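Local coordinates for putative PAS/PAC sensor protein (Nakamurella multipartita DSM 44233, PDB 6HMJ), which senses blue light through a bound flavin mononucleotide and probably binds RNA, linking illumination to the control of translation, at residues 313-318 / 323-328; 332-335 / 339-342. All coordinates share one frame; numbering follows the deposited sequence.

Contact 1 of 2, residues 313-318 / 323-328; sequences LIRNFR and AFWNEF. With FMN (flavin mononucleotide), chain E.
Leu313 lays its CG 3.7 Å from CE3 of the Trp325 indole, the start of an apolar patch on one face of this twisted antiparallel hairpin. The six-membered part of the indole takes the leucine; the five-membered part takes Arg315, whose chain bends at chi2 (74°) and brings CD over the ring face, 4.2 Å from the ring centroid. Beyond CD the guanidinium makes an off-centre cation-pi contact, its plane steeply inclined to the indole, while Ala323 CB lies over one of its own faces. A broad aromatic suits this place because it can serve an aliphatic and a cationic neighbour at once.

The other face carries the residues that border the flavin, Ile314, Asn316, Asn326 and Phe328. Ile314 CG2 meets the edge of the Phe328 ring at CE2, 3.6 Å away, leaving a face of that ring against the isoalloxazine. Asn316 CB sits above the Phe324 ring, and its amide turns to the pyrimidine edge of the flavin: OD1 accepts from FMN N3 at 3.1 Å and ND2 donates to FMN O2 at 3.3 Å. The same OD1 also receives Asn326 ND2 at 2.7 Å, so two donors grip one oxygen and fix the amide's rotation. An asparagine fits here because it offers both acceptor and donor to a flavin edge that demands both.

Backbone bonds pair Ile314 with Asn326 and Asn316 with Phe324. Helix 351-372 packs on Leu313 and Trp325 through Val354, strand 213-216 reaches Leu313 and Glu327 through Trp213, and Gln347 touches Asn326 beside the flavin.

Contact 2 of 2, residues 332-335 / 339-342; sequences PVRN and RVTH
Asn335 folds its amide back onto Arg339 and Thr341, closing the end of a hairpin. CB, the first atom out, lies 3.8 Å from Thr341 CG2. At the next step CG stands between the backbone N and the carbonyl carbon (chi1 63°), a turn that brings the amide across to the other side of the hairpin turn, where OD1 accepts the backbone N of Arg339 at 2.8 Å, just ahead of strand 340-346, the donor sitting above the carbonyl plane. ND2, on the other branch, rests 3.5 Å from Thr341 CG2 and also lies beside Arg339 CB. The backbone N of Asn335 meanwhile donates to Arg339 O at 2.8 Å, so main chain and side chain of Asn335 together hold the backbone O and N of Arg339. Replacing Asn335 with an alanine would probably leave Arg339 N without this acceptor and the turn less firmly closed.

Farther along, the two strands of this PAS-domain hairpin slip register by one residue in a classic beta bulge: Thr341 and His342 both face Val333. Val333 O accepts from Thr341 N, and Val333 N donates to His342 O at 3.1 Å. Thr341 uses both its branches: CG2 lies against Asn335, and OG1 shares a hydrogen bond with His342 ND1.

On the face with Val340, the extended chain of Arg334 places its guanidinium with one face against Val340 CG2, and Pro332 CB approaches Val340 CG1 at 4.1 Å. Leu233 of the second subunit packs on Asn335 and Thr341, and its Ile237 lies on Val333 and His342.

Contact 1 and contact 2 are successive antiparallel hairpins of one PAS-domain sheet, met in that order along the chain, and their centres lie about 25 Å apart. Strand 323-334 serves both: its first half pairs with strand 310-317, and its far end pairs with strand 340-346, making it the shared middle member of three neighbouring strands. The two pairings do not touch each other. Residues 313-318 and 323-328 border the flavin directly, whereas residues 332-335 and 339-342 meet the second subunit. One continuous strand therefore runs from the chromophore pocket to the subunit interface, a connection consistent with a sensor whose sheet relays changes at the flavin.

Contact 1 of 2, residues 313-318 / 323-328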
loop_
_atom_site.group_PDB
_atom_site.type_symbol
_atom_site.label_atom_id
_atom_site.label_comp_id
_atom_site.label_asym_id
_atom_site.label_seq_id
_atom_site.Cartn_x
_atom_site.Cartn_y
_atom_site.Cartn_z
ATOM N N LEU A 313 26.312 -18.912 -6.961
ATOM C CA LEU A 313 25.146 -18.568 -6.158
ATOM C C LEU A 313 24.570 -19.859 -5.594
ATOM O O LEU A 313 24.361 -20.826 -6.335
ATOM C CB LEU A 313 24.101 -17.829 -6.992
ATOM C CG LEU A 313 22.825 -17.407 -6.262
ATOM C CD1 LEU A 313 23.146 -16.417 -5.147
ATOM C CD2 LEU A 313 21.812 -16.817 -7.234
ATOM N N ILE A 314 24.339 -19.885 -4.283
ATOM C CA ILE A 314 23.902 -21.104 -3.617
ATOM C C ILE A 314 23.124 -20.730 -2.366
ATOM O O ILE A 314 23.348 -19.680 -1.759
ATOM C CB ILE A 314 25.105 -22.022 -3.284
ATOM C CG1 ILE A 314 24.621 -23.401 -2.831
ATOM C CG2 ILE A 314 25.991 -21.381 -2.220
ATOM C CD1 ILE A 314 25.726 -24.436 -2.743
ATOM N N ARG A 315 22.201 -21.608 -1.984
ATOM C CA ARG A 315 21.393 -21.409 -0.789
ATOM C C ARG A 315 22.171 -21.910 0.423
ATOM O O ARG A 315 22.667 -23.041 0.426
ATOM C CB ARG A 315 20.062 -22.149 -0.939
ATOM C CG ARG A 315 19.014 -21.832 0.119
ATOM C CD ARG A 315 18.406 -20.449 -0.087
ATOM N NE ARG A 315 17.244 -20.219 0.771
ATOM C CZ ARG A 315 16.695 -19.026 0.987
ATOM N NH1 ARG A 315 17.198 -17.943 0.409
ATOM N NH2 ARG A 315 15.639 -18.915 1.782
ATOM N N ASN A 316 22.293 -21.064 1.445
ATOM C CA ASN A 316 23.110 -21.358 2.614
ATOM C C ASN A 316 22.317 -21.097 3.887
ATOM O O ASN A 316 21.205 -20.562 3.861
ATOM C CB ASN A 316 24.390 -20.510 2.647
ATOM C CG ASN A 316 25.518 -21.067 1.780
ATOM O OD1 ASN A 316 26.559 -20.429 1.674
ATOM N ND2 ASN A 316 25.325 -22.237 1.175
ATOM N N PHE A 317 22.929 -21.462 5.014
ATOM C CA PHE A 317 22.274 -21.396 6.313
ATOM C C PHE A 317 23.302 -21.048 7.375
ATOM O O PHE A 317 24.382 -21.644 7.415
ATOM C CB PHE A 317 21.591 -22.730 6.641
ATOM C CG PHE A 317 20.751 -23.263 5.517
ATOM C CD1 PHE A 317 21.307 -24.074 4.543
ATOM C CD2 PHE A 317 19.410 -22.933 5.422
ATOM C CE1 PHE A 317 20.538 -24.554 3.502
ATOM C CE2 PHE A 317 18.637 -23.413 4.386
ATOM C CZ PHE A 317 19.202 -24.222 3.423
ATOM N N ARG A 318 22.960 -20.088 8.229
ATOM C CA ARG A 318 23.823 -19.709 9.334
ATOM C C ARG A 318 23.821 -20.806 10.398
ATOM O O ARG A 318 23.081 -21.790 10.314
ATOM C CB ARG A 318 23.365 -18.378 9.930
ATOM C CG ARG A 318 23.192 -17.271 8.898
ATOM C CD ARG A 318 22.771 -15.953 9.536
ATOM N NE ARG A 318 21.509 -16.062 10.265
ATOM C CZ ARG A 318 20.870 -15.034 10.817
ATOM N NH1 ARG A 318 21.363 -13.807 10.719
ATOM N NH2 ARG A 318 19.732 -15.234 11.465
ATOM N N ALA A 323 18.221 -19.045 6.610
ATOM C CA ALA A 323 18.724 -19.186 5.256
ATOM C C ALA A 323 19.089 -17.831 4.668
ATOM O O ALA A 323 18.658 -16.779 5.144
ATOM C CB ALA A 323 17.683 -19.877 4.369
ATOM N N PHE A 324 19.920 -17.872 3.631
ATOM C CA PHE A 324 20.272 -16.677 2.879
ATOM C C PHE A 324 20.891 -17.117 1.562
ATOM O O PHE A 324 21.453 -18.210 1.464
ATOM C CB PHE A 324 21.231 -15.775 3.665
ATOM C CG PHE A 324 22.598 -16.374 3.884
ATOM C CD1 PHE A 324 22.816 -17.293 4.901
ATOM C CD2 PHE A 324 23.665 -16.011 3.079
ATOM C CE1 PHE A 324 24.068 -17.841 5.105
ATOM C CE2 PHE A 324 24.921 -16.557 3.280
ATOM C CZ PHE A 324 25.121 -17.474 4.295
ATOM N N TRP A 325 20.767 -16.265 0.550
ATOM C CA TRP A 325 21.417 -16.517 -0.727
ATOM C C TRP A 325 22.860 -16.041 -0.660
ATOM O O TRP A 325 23.130 -14.896 -0.281
ATOM C CB TRP A 325 20.682 -15.817 -1.867
ATOM C CG TRP A 325 19.448 -16.532 -2.316
ATOM C CD1 TRP A 325 18.157 -16.215 -2.011
ATOM C CD2 TRP A 325 19.391 -17.691 -3.154
ATOM N NE1 TRP A 325 17.298 -17.107 -2.610
ATOM C CE2 TRP A 325 18.032 -18.022 -3.317
ATOM C CE3 TRP A 325 20.358 -18.480 -3.785
ATOM C CZ2 TRP A 325 17.615 -19.109 -4.082
ATOM C CZ3 TRP A 325 19.943 -19.557 -4.543
ATOM C CH2 TRP A 325 18.584 -19.861 -4.686
ATOM N N ASN A 326 23.783 -16.920 -1.035
ATOM C CA ASN A 326 25.215 -16.670 -0.933
ATOM C C ASN A 326 25.801 -16.672 -2.337
ATOM O O ASN A 326 25.880 -17.724 -2.980
ATOM C CB ASN A 326 25.881 -17.735 -0.057
ATOM C CG ASN A 326 27.373 -17.492 0.154
ATOM O OD1 ASN A 326 27.991 -16.658 -0.512
ATOM N ND2 ASN A 326 27.958 -18.236 1.087
ATOM N N GLU A 327 26.197 -15.497 -2.815
ATOM C CA GLU A 327 27.020 -15.387 -4.017
ATOM C C GLU A 327 28.462 -15.236 -3.546
ATOM O O GLU A 327 28.865 -14.164 -3.083
ATOM C CB GLU A 327 26.598 -14.214 -4.893
ATOM C CG GLU A 327 27.339 -14.193 -6.228
ATOM C CD GLU A 327 27.048 -12.967 -7.054
ATOM O OE1 GLU A 327 26.033 -12.971 -7.780
ATOM O OE2 GLU A 327 27.835 -11.999 -6.979
ATOM N N PHE A 328 29.236 -16.311 -3.646
ATOM C CA PHE A 328 30.633 -16.296 -3.239
ATOM C C PHE A 328 31.519 -16.577 -4.442
ATOM O O PHE A 328 31.259 -17.507 -5.213
ATOM C CB PHE A 328 30.905 -17.299 -2.106
ATOM C CG PHE A 328 30.811 -18.741 -2.515
ATOM C CD1 PHE A 328 31.890 -19.389 -3.090
ATOM C CD2 PHE A 328 29.656 -19.461 -2.275
ATOM C CE1 PHE A 328 31.805 -20.723 -3.452
ATOM C CE2 PHE A 328 29.567 -20.795 -2.631
ATOM C CZ PHE A 328 30.643 -21.426 -3.219
HETATM N N1 FMN E . 30.186 -23.744 -0.434
HETATM C C2 FMN E . 29.076 -23.177 0.089
HETATM O O2 FMN E . 27.980 -23.766 -0.033
HETATM N N3 FMN E . 29.101 -22.000 0.737
HETATM C C4 FMN E . 30.225 -21.299 0.913
HETATM O O4 FMN E . 30.209 -20.208 1.522
HETATM C C4A FMN E . 31.486 -21.848 0.373
HETATM N N5 FMN E . 32.661 -21.206 0.509
HETATM C C5A FMN E . 33.797 -21.737 0.001
HETATM C C6 FMN E . 34.992 -21.043 0.157
HETATM C C7 FMN E . 36.175 -21.561 -0.348
HETATM C C7M FMN E . 37.458 -20.795 -0.164
HETATM C C8 FMN E . 36.160 -22.862 -1.068
HETATM C C8M FMN E . 37.419 -23.459 -1.638
HETATM C C9 FMN E . 34.969 -23.554 -1.229
HETATM C C9A FMN E . 33.776 -23.045 -0.722
HETATM N N10 FMN E . 32.543 -23.732 -0.869
HETATM C C10 FMN E . 31.389 -23.144 -0.331
HETATM C "C1'" FMN E . 32.399 -25.012 -1.569
HETATM C "C2'" FMN E . 32.450 -26.168 -0.591
HETATM O "O2'" FMN E . 33.372 -25.898 0.468
HETATM C "C3'" FMN E . 32.879 -27.421 -1.330
HETATM O "O3'" FMN E . 34.168 -27.193 -1.920
HETATM C "C4'" FMN E . 31.917 -27.823 -2.438
HETATM O "O4'" FMN E . 30.607 -28.028 -1.907
HETATM C "C5'" FMN E . 32.490 -29.084 -3.067
HETATM O "O5'" FMN E . 31.514 -30.109 -3.189
HETATM P P FMN E . 31.513 -31.319 -2.134
HETATM O O1P FMN E . 30.340 -32.145 -2.596
HETATM O O2P FMN E . 32.865 -31.964 -2.326
HETATM O O3P FMN E . 31.375 -30.663 -0.782
#

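Contact 2 of 2, residues 332-335 / 339-342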
loop_
_atom_site.group_PDB
_atom_site.type_symbol
_atom_site.label_atom_id
_atom_site.label_comp_id
_atom_site.label_asym_id
_atom_site.label_seq_id
_atom_site.Cartn_x
_atom_site.Cartn_y
_atom_site.Cartn_z
ATOM N N PRO A 332 41.575 -18.759 -7.321
ATOM C CA PRO A 332 42.704 -19.643 -7.012
ATOM C C PRO A 332 43.987 -18.863 -6.784
ATOM O O PRO A 332 44.233 -17.822 -7.398
ATOM C CB PRO A 332 42.809 -20.527 -8.262
ATOM C CG PRO A 332 42.298 -19.665 -9.360
ATOM C CD PRO A 332 41.209 -18.816 -8.749
ATOM N N VAL A 333 44.816 -19.394 -5.890
ATOM C CA VAL A 333 46.112 -18.809 -5.558
ATOM C C VAL A 333 47.177 -19.827 -5.943
ATOM O O VAL A 333 47.167 -20.957 -5.442
ATOM C CB VAL A 333 46.213 -18.443 -4.069
ATOM C CG1 VAL A 333 47.556 -17.803 -3.774
ATOM C CG2 VAL A 333 45.065 -17.528 -3.662
ATOM N N ARG A 334 48.097 -19.428 -6.813
ATOM C CA ARG A 334 49.120 -20.325 -7.328
ATOM C C ARG A 334 50.468 -19.910 -6.754
ATOM O O ARG A 334 50.771 -18.717 -6.661
ATOM C CB ARG A 334 49.155 -20.272 -8.857
ATOM C CG ARG A 334 47.798 -20.545 -9.493
ATOM C CD ARG A 334 47.840 -20.585 -11.016
ATOM N NE ARG A 334 46.519 -20.886 -11.573
ATOM C CZ ARG A 334 46.098 -22.082 -11.976
ATOM N NH1 ARG A 334 46.890 -23.145 -11.906
ATOM N NH2 ARG A 334 44.868 -22.208 -12.459
ATOM N N ASN A 335 51.277 -20.893 -6.369
ATOM C CA ASN A 335 52.573 -20.608 -5.768
ATOM C C ASN A 335 53.576 -20.265 -6.869
ATOM O O ASN A 335 53.213 -20.051 -8.030
ATOM C CB ASN A 335 53.031 -21.786 -4.906
ATOM C CG ASN A 335 53.242 -23.056 -5.707
ATOM O OD1 ASN A 335 53.202 -23.047 -6.937
ATOM N ND2 ASN A 335 53.473 -24.162 -5.006
ATOM N N ARG A 339 51.546 -23.938 -9.018
ATOM C CA ARG A 339 50.648 -24.905 -8.404
ATOM C C ARG A 339 49.587 -24.186 -7.582
ATOM O O ARG A 339 49.908 -23.293 -6.792
ATOM C CB ARG A 339 51.450 -25.853 -7.509
ATOM C CG ARG A 339 50.634 -26.877 -6.735
ATOM C CD ARG A 339 51.455 -27.421 -5.576
ATOM N NE ARG A 339 50.781 -28.494 -4.855
ATOM C CZ ARG A 339 51.175 -28.963 -3.675
ATOM N NH1 ARG A 339 52.238 -28.446 -3.072
ATOM N NH2 ARG A 339 50.501 -29.945 -3.092
ATOM N N VAL A 340 48.330 -24.584 -7.764
ATOM C CA VAL A 340 47.244 -24.046 -6.950
ATOM C C VAL A 340 47.351 -24.671 -5.565
ATOM O O VAL A 340 47.092 -25.865 -5.391
ATOM C CB VAL A 340 45.874 -24.322 -7.578
ATOM C CG1 VAL A 340 44.768 -23.744 -6.703
ATOM C CG2 VAL A 340 45.797 -23.745 -8.981
ATOM N N THR A 341 47.729 -23.869 -4.576
ATOM C CA THR A 341 47.860 -24.350 -3.208
ATOM C C THR A 341 46.693 -23.943 -2.317
ATOM O O THR A 341 46.335 -24.701 -1.411
ATOM C CB THR A 341 49.184 -23.868 -2.599
ATOM O OG1 THR A 341 49.121 -22.468 -2.319
ATOM C CG2 THR A 341 50.335 -24.123 -3.549
ATOM N N HIS A 342 46.078 -22.783 -2.556
ATOM C CA HIS A 342 44.920 -22.344 -1.789
ATOM C C HIS A 342 43.837 -21.811 -2.724
ATOM O O HIS A 342 44.040 -21.646 -3.931
ATOM C CB HIS A 342 45.271 -21.250 -0.765
ATOM C CG HIS A 342 46.205 -21.697 0.316
ATOM N ND1 HIS A 342 47.545 -21.926 0.096
ATOM C CD2 HIS A 342 45.990 -21.954 1.629
ATOM C CE1 HIS A 342 48.118 -22.298 1.226
ATOM N NE2 HIS A 342 47.195 -22.326 2.171
#